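Thermotoga maritima TmcAL (Thermotoga maritima, PDB 5Y0T) belongs to the HIGH nucleotidyl transferase family of the HUP clan and holds adenosine-5'-rp-alpha-thio-triphosphate in its pocket. Local coordinates at residues Arg311-Ala314 with Leu315-Val318; Glu324-Glu327 with Lys328-Lys332; Asp380-Leu383 with Phe384-Ile388. All coordinates share one frame; numbering follows the deposited sequence.

Interaction 1 (Arg311-Ala314 with Leu315-Val318)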
loop_
_atom_site.group_PDB
_atom_site.type_symbol
_atom_site.label_atom_id
_atom_site.label_comp_id
_atom_site.label_asym_id
_atom_site.label_seq_id
_atom_site.Cartn_x
_atom_site.Cartn_y
_atom_site.Cartn_z
ATOM N N ARG A 311 13.119 -0.109 -10.612
ATOM C CA ARG A 311 12.931 -0.871 -9.376
ATOM C C ARG A 311 13.211 -0.023 -8.129
ATOM O O ARG A 311 12.508 -0.154 -7.129
ATOM C CB ARG A 311 13.821 -2.127 -9.359
ATOM C CG ARG A 311 13.399 -3.230 -10.349
ATOM C CD ARG A 311 14.267 -4.487 -10.176
ATOM N NE ARG A 311 15.689 -4.225 -10.402
ATOM C CZ ARG A 311 16.419 -4.777 -11.370
ATOM N NH1 ARG A 311 15.882 -5.641 -12.225
ATOM N NH2 ARG A 311 17.700 -4.464 -11.481
ATOM N N ARG A 312 14.239 0.823 -8.176
ATOM C CA ARG A 312 14.511 1.736 -7.056
ATOM C C ARG A 312 13.315 2.667 -6.854
ATOM O O ARG A 312 12.874 2.874 -5.728
ATOM C CB ARG A 312 15.783 2.570 -7.279
ATOM C CG ARG A 312 17.097 1.867 -6.934
ATOM C CD ARG A 312 18.324 2.821 -7.021
ATOM N NE ARG A 312 18.612 3.250 -8.378
ATOM C CZ ARG A 312 19.475 2.644 -9.179
ATOM N NH1 ARG A 312 20.130 1.573 -8.751
ATOM N NH2 ARG A 312 19.679 3.103 -10.403
ATOM N N LEU A 313 12.786 3.221 -7.944
ATOM C CA LEU A 313 11.635 4.121 -7.827
ATOM C C LEU A 313 10.403 3.431 -7.224
ATOM O O LEU A 313 9.615 4.066 -6.523
ATOM C CB LEU A 313 11.278 4.717 -9.187
ATOM C CG LEU A 313 12.224 5.798 -9.717
ATOM C CD1 LEU A 313 11.790 6.264 -11.107
ATOM C CD2 LEU A 313 12.289 6.969 -8.760
ATOM N N ALA A 314 10.222 2.145 -7.511
ATOM C CA ALA A 314 9.127 1.390 -6.899
ATOM C C ALA A 314 9.306 1.270 -5.379
ATOM O O ALA A 314 8.346 1.371 -4.638
ATOM C CB ALA A 314 9.008 0.012 -7.520
ATOM N N LEU A 315 10.538 1.066 -4.915
ATOM C CA LEU A 315 10.789 0.984 -3.472
ATOM C C LEU A 315 10.603 2.345 -2.815
ATOM O O LEU A 315 9.985 2.448 -1.759
ATOM C CB LEU A 315 12.199 0.456 -3.180
ATOM C CG LEU A 315 12.478 -0.995 -3.564
ATOM C CD1 LEU A 315 13.849 -1.421 -3.029
ATOM C CD2 LEU A 315 11.395 -1.898 -3.021
ATOM N N PHE A 316 11.117 3.390 -3.457
ATOM C CA PHE A 316 10.916 4.750 -2.952
ATOM C C PHE A 316 9.434 5.088 -2.860
ATOM O O PHE A 316 8.989 5.749 -1.913
ATOM C CB PHE A 316 11.609 5.782 -3.834
ATOM C CG PHE A 316 13.109 5.716 -3.786
ATOM C CD1 PHE A 316 13.753 5.139 -2.703
ATOM C CD2 PHE A 316 13.874 6.235 -4.831
ATOM C CE1 PHE A 316 15.144 5.086 -2.655
ATOM C CE2 PHE A 316 15.263 6.178 -4.795
ATOM C CZ PHE A 316 15.898 5.603 -3.706
ATOM N N SER A 317 8.662 4.633 -3.840
ATOM C CA SER A 317 7.226 4.891 -3.814
ATOM C C SER A 317 6.518 4.150 -2.679
ATOM O O SER A 317 5.735 4.733 -1.931
ATOM C CB SER A 317 6.593 4.513 -5.155
ATOM O OG SER A 317 7.172 5.262 -6.201
ATOM N N VAL A 318 6.783 2.858 -2.542
ATOM C CA VAL A 318 6.060 2.086 -1.538
ATOM C C VAL A 318 6.450 2.522 -0.119
ATOM O O VAL A 318 5.634 2.458 0.801
ATOM C CB VAL A 318 6.287 0.574 -1.734
ATOM C CG1 VAL A 318 7.643 0.139 -1.170
ATOM C CG2 VAL A 318 5.172 -0.213 -1.093
#
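S317 and L313 meet one turn apart through a doubled hydrogen bond on a single carbonyl. L313 O accepts from S317 OG at 2.7 Å and from S317 N at 2.9 Å, the two donors arriving from opposite faces of the carbonyl plane. The hydroxyl can fold back because OG stands beside its own backbone N, opposite the carbonyl carbon (chi1 -60°), which turns it toward the preceding turn. A buried serine thereby satisfies its hydroxyl inside its own helix. The other bonds are the i to i+4 pattern of the backbone: L315 N to R311 O, F316 N to R312 O at 2.9 Å and nearly straight, and V318 N to A314 O at 3.0 Å. All belong to the last two turns of helix 307-318, an alpha-helix in the helical run between strands 187-192 and 337-343, after the strands and helices around the nucleotide pocket. One apolar side-chain pair is present, L313 CD2 to F316 CD2 at 4.3 Å. F316 and L315 otherwise lie against backbone carbonyls: R312 O stands 3.4 Å above one face of the F316 ring, offset toward the rim, and L315 lays CG against R311 O at 3.7 Å. Beyond the helix, L313 and S317 pack on F283 of helix 279-289, while A314 and S317 touch F261 of helix 254-261; V318 also reaches L263 of the second subunit. The two arginines lead away from the turn they start on: R311 NE donates to R44 O and R312 NH1 to Q43 O, tying the helix to the loop after strand 32-38.

Interaction 2 (Glu324-Glu327 with Lys328-Lys332). With EDO (1,2-ethanediol), chain G.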
loop_
_atom_site.group_PDB
_atom_site.type_symbol
_atom_site.label_atom_id
_atom_site.label_comp_id
_atom_site.label_asym_id
_atom_site.label_seq_id
_atom_site.Cartn_x
_atom_site.Cartn_y
_atom_site.Cartn_z
ATOM N N GLU A 324 12.167 15.846 -0.301
ATOM C CA GLU A 324 12.776 16.665 0.741
ATOM C C GLU A 324 13.619 15.821 1.710
ATOM O O GLU A 324 14.701 16.233 2.142
ATOM C CB GLU A 324 11.699 17.438 1.511
ATOM C CG GLU A 324 12.268 18.327 2.611
ATOM C CD GLU A 324 11.231 19.256 3.217
ATOM O OE1 GLU A 324 10.068 19.246 2.751
ATOM O OE2 GLU A 324 11.584 19.996 4.160
ATOM N N PHE A 325 13.107 14.644 2.055
ATOM C CA PHE A 325 13.784 13.716 2.960
ATOM C C PHE A 325 15.110 13.228 2.362
ATOM O O PHE A 325 16.146 13.203 3.049
ATOM C CB PHE A 325 12.840 12.549 3.269
ATOM C CG PHE A 325 13.492 11.384 3.957
ATOM C CD1 PHE A 325 13.968 11.498 5.251
ATOM C CD2 PHE A 325 13.572 10.156 3.321
ATOM C CE1 PHE A 325 14.556 10.413 5.891
ATOM C CE2 PHE A 325 14.148 9.064 3.955
ATOM C CZ PHE A 325 14.638 9.189 5.241
ATOM N N VAL A 326 15.099 12.865 1.082
ATOM C CA VAL A 326 16.341 12.405 0.445
ATOM C C VAL A 326 17.325 13.570 0.276
ATOM O O VAL A 326 18.539 13.401 0.443
ATOM C CB VAL A 326 16.075 11.727 -0.923
ATOM C CG1 VAL A 326 17.375 11.367 -1.608
ATOM C CG2 VAL A 326 15.246 10.480 -0.730
ATOM N N GLU A 327 16.807 14.759 -0.019
ATOM C CA GLU A 327 17.667 15.927 -0.155
ATOM C C GLU A 327 18.408 16.212 1.155
ATOM O O GLU A 327 19.608 16.463 1.154
ATOM C CB GLU A 327 16.862 17.154 -0.582
ATOM C CG GLU A 327 17.689 18.439 -0.630
ATOM C CD GLU A 327 18.729 18.413 -1.735
ATOM O OE1 GLU A 327 18.572 17.608 -2.683
ATOM O OE2 GLU A 327 19.702 19.197 -1.657
ATOM N N LYS A 328 17.687 16.188 2.267
ATOM C CA LYS A 328 18.319 16.377 3.568
ATOM C C LYS A 328 19.289 15.240 3.904
ATOM O O LYS A 328 20.370 15.476 4.459
ATOM C CB LYS A 328 17.265 16.493 4.670
ATOM C CG LYS A 328 16.550 17.839 4.718
ATOM C CD LYS A 328 15.701 17.960 5.979
ATOM C CE LYS A 328 16.567 17.918 7.241
ATOM N NZ LYS A 328 15.780 18.128 8.501
ATOM N N SER A 329 18.904 14.007 3.589
ATOM C CA SER A 329 19.787 12.874 3.869
ATOM C C SER A 329 21.073 12.969 3.040
ATOM O O SER A 329 22.144 12.593 3.510
ATOM C CB SER A 329 19.086 11.545 3.591
ATOM O OG SER A 329 17.923 11.385 4.392
ATOM N N ASN A 330 20.974 13.484 1.817
ATOM C CA ASN A 330 22.145 13.549 0.937
ATOM C C ASN A 330 23.021 14.776 1.189
ATOM O O ASN A 330 24.075 14.940 0.577
ATOM C CB ASN A 330 21.698 13.510 -0.526
ATOM C CG ASN A 330 21.341 12.108 -0.969
ATOM O OD1 ASN A 330 21.589 11.141 -0.233
ATOM N ND2 ASN A 330 20.775 11.976 -2.179
ATOM N N THR A 331 22.552 15.635 2.083
ATOM C CA THR A 331 23.267 16.828 2.529
ATOM C C THR A 331 23.884 16.581 3.909
ATOM O O THR A 331 25.090 16.703 4.101
ATOM C CB THR A 331 22.330 18.059 2.585
ATOM O OG1 THR A 331 21.785 18.297 1.285
ATOM C CG2 THR A 331 23.095 19.302 3.023
ATOM N N LYS A 332 23.046 16.261 4.882
ATOM C CA LYS A 332 23.532 16.034 6.247
ATOM C C LYS A 332 24.024 14.602 6.499
ATOM O O LYS A 332 24.729 14.338 7.479
ATOM C CB LYS A 332 22.427 16.367 7.252
ATOM C CG LYS A 332 21.863 17.790 7.127
ATOM C CD LYS A 332 21.011 18.145 8.362
ATOM C CE LYS A 332 20.549 19.604 8.337
ATOM N NZ LYS A 332 19.727 19.925 9.547
HETATM C C1 EDO G . 25.106 14.688 12.013
HETATM O O1 EDO G . 25.489 15.577 13.080
HETATM C C2 EDO G . 25.501 15.295 10.664
HETATM O O2 EDO G . 24.421 16.116 10.160
#
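S329 turns its hydroxyl back onto F325, where OG bonds to F325 O at 2.9 Å and lies over one face of the phenyl ring, 3.8 Å above its plane and offset toward the rim. Two torsions bring this about: S329 OG sits beside its backbone N (chi1 -60°), while F325 CG is anti to its own N (chi1 168°), and the ring stands out from the helix with one face under the serine hydroxyl. F325 O also takes S329 N, from the other face of its carbonyl plane. T331 repeats the serine's conformation, and its OG1 reaches E327 O at 2.8 Å. The bent E327 chain crosses the threonine obliquely, its OE2 remaining 3.7 Å from T331 OG1. V326 and N330 run side by side and point the same way, CG1 of V326 lying 3.5 Å from ND2 of N330; that amide nitrogen donates to Q77 OE1. K328 starts with CB and CG beside E324 O and bends at chi3, K332 is extended beyond CG, and the NZ atoms of both form salt bridges with D380 OD2. At the far end K332 O receives a weak hydrogen bond from O2 of 1,2-ethanediol, at 3.2 Å, a molecule that also binds Q335 NE2. Side-chain hydroxyl bonds from S329 and T331, each to the backbone carbonyl four residues earlier, are a common way for serine and threonine to settle within an alpha-helix, here helix 323-332.

Interaction 3 (Asp380-Leu383 with Phe384-Ile388)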
loop_
_atom_site.group_PDB
_atom_site.type_symbol
_atom_site.label_atom_id
_atom_site.label_comp_id
_atom_site.label_asym_id
_atom_site.label_seq_id
_atom_site.Cartn_x
_atom_site.Cartn_y
_atom_site.Cartn_z
ATOM N N ASP A 380 20.640 16.036 13.581
ATOM C CA ASP A 380 19.329 16.541 13.210
ATOM C C ASP A 380 18.313 15.539 13.739
ATOM O O ASP A 380 18.229 14.406 13.251
ATOM C CB ASP A 380 19.248 16.688 11.689
ATOM C CG ASP A 380 17.926 17.254 11.203
ATOM O OD1 ASP A 380 16.871 16.946 11.783
ATOM O OD2 ASP A 380 17.957 17.995 10.199
ATOM N N LYS A 381 17.511 15.962 14.710
ATOM C CA LYS A 381 16.661 15.017 15.431
ATOM C C LYS A 381 15.537 14.495 14.551
ATOM O O LYS A 381 15.278 13.282 14.511
ATOM C CB LYS A 381 16.091 15.660 16.701
ATOM C CG LYS A 381 17.141 15.831 17.799
ATOM C CD LYS A 381 16.480 16.013 19.161
ATOM C CE LYS A 381 17.460 15.763 20.304
ATOM N NZ LYS A 381 18.469 16.843 20.413
ATOM N N GLN A 382 14.878 15.393 13.830
ATOM C CA GLN A 382 13.775 14.952 12.977
ATOM C C GLN A 382 14.287 14.034 11.863
ATOM O O GLN A 382 13.666 13.025 11.563
ATOM C CB GLN A 382 13.018 16.149 12.392
ATOM C CG GLN A 382 11.639 15.777 11.818
ATOM C CD GLN A 382 10.891 14.728 12.663
ATOM O OE1 GLN A 382 10.542 13.650 12.165
ATOM N NE2 GLN A 382 10.642 15.045 13.942
ATOM N N LEU A 383 15.437 14.363 11.276
ATOM C CA LEU A 383 16.011 13.522 10.222
ATOM C C LEU A 383 16.395 12.134 10.755
ATOM O O LEU A 383 16.129 11.086 10.116
ATOM C CB LEU A 383 17.228 14.209 9.605
ATOM C CG LEU A 383 17.833 13.494 8.394
ATOM C CD1 LEU A 383 16.792 13.342 7.278
ATOM C CD2 LEU A 383 19.027 14.298 7.911
ATOM N N PHE A 384 17.005 12.128 11.933
ATOM C CA PHE A 384 17.352 10.884 12.629
ATOM C C PHE A 384 16.098 10.016 12.751
ATOM O O PHE A 384 16.099 8.855 12.361
ATOM C CB PHE A 384 17.959 11.229 14.006
ATOM C CG PHE A 384 18.390 10.040 14.846
ATOM C CD1 PHE A 384 17.472 9.097 15.306
ATOM C CD2 PHE A 384 19.711 9.931 15.269
ATOM C CE1 PHE A 384 17.876 8.041 16.123
ATOM C CE2 PHE A 384 20.119 8.891 16.102
ATOM C CZ PHE A 384 19.200 7.936 16.520
ATOM N N LEU A 385 15.025 10.590 13.289
ATOM C CA LEU A 385 13.793 9.834 13.478
ATOM C C LEU A 385 13.215 9.336 12.155
ATOM O O LEU A 385 12.782 8.187 12.071
ATOM C CB LEU A 385 12.749 10.679 14.233
ATOM C CG LEU A 385 13.099 10.958 15.698
ATOM C CD1 LEU A 385 12.089 11.940 16.343
ATOM C CD2 LEU A 385 13.184 9.671 16.505
ATOM N N GLU A 386 13.207 10.184 11.124
ATOM C CA GLU A 386 12.725 9.765 9.801
ATOM C C GLU A 386 13.579 8.668 9.185
ATOM O O GLU A 386 13.048 7.693 8.632
ATOM C CB GLU A 386 12.642 10.973 8.845
ATOM C CG GLU A 386 11.581 11.968 9.307
ATOM C CD GLU A 386 11.397 13.165 8.380
ATOM O OE1 GLU A 386 12.064 13.236 7.331
ATOM O OE2 GLU A 386 10.571 14.040 8.710
ATOM N N GLN A 387 14.897 8.799 9.294
ATOM C CA GLN A 387 15.781 7.789 8.743
ATOM C C GLN A 387 15.568 6.437 9.418
ATOM O O GLN A 387 15.399 5.415 8.739
ATOM C CB GLN A 387 17.253 8.225 8.869
ATOM C CG GLN A 387 17.645 9.342 7.915
ATOM C CD GLN A 387 19.093 9.800 8.086
ATOM O OE1 GLN A 387 19.752 9.472 9.074
ATOM N NE2 GLN A 387 19.595 10.551 7.110
ATOM N N ILE A 388 15.560 6.414 10.752
ATOM C CA ILE A 388 15.514 5.128 11.442
ATOM C C ILE A 388 14.107 4.511 11.348
ATOM O O ILE A 388 13.968 3.284 11.288
ATOM C CB ILE A 388 15.995 5.256 12.914
ATOM C CG1 ILE A 388 16.566 3.927 13.413
ATOM C CG2 ILE A 388 14.875 5.790 13.854
ATOM C CD1 ILE A 388 17.409 4.085 14.690
#
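Q382 and E386 cross at about a right angle on the outer side of the first turns of helix 381-399, a helix opened by D380 as N-cap. The amide and carboxylate planes stand 56° apart. Q382 OE1 lies 3.5 Å from both E386 CG and E386 OE2; the two oxygens are both acceptors, so the side chains touch without a hydrogen bond. Q382 reaches there by placing CG opposite its backbone N (chi1 -164°) and bending at chi2. It also crosses L385 at about a right angle, its NE2 lying 4.2 Å from L385 CD1. On the buried side L383 and Q387 meet at a slant, with L383 CG 3.7 Å from Q387 NE2. The leucine lies against the amide nitrogen, while the amide's hydrogen bonds go elsewhere: OE1 accepts from Q335 N, and NE2 donates to G333 O. F384 leads its ring away from the first turn and meets Y336 edge-to-face. L383 packs on F325 and S329 of helix 323-332. Along the backbone the i to i+4 bonds begin with F384 N to D380 O at 2.9 Å and continue through Q387 N to L383 O at 2.7 Å. D380 divides its carboxylate: OD2 pairs with K332 NZ and K328 NZ, while OD1 serves the cap, a 3.0 Å bond from L383 N to D380 OD1 with the donor above the carboxylate plane, 56° out of it.

Interactions 2 and 3 are joined directly, their centres 11 Å apart. D380 OD2 takes salt bridges from K332 NZ at 2.7 Å and K328 NZ at 2.8 Å, so the N-cap residue of helix 381-399 also clamps the end of helix 323-332. Packing continues beside it, with S329 OG 3.7 Å from L383 CD1. Interaction 1 stands apart: its centre is 17 Å from that of interaction 2 and 20 Å from that of interaction 3, although helices 307-318 and 323-332 follow each other in the chain. The side chain of R311 in interaction 1 lies about 10 Å from the bound adenosine-5'-rp-alpha-thio-triphosphate.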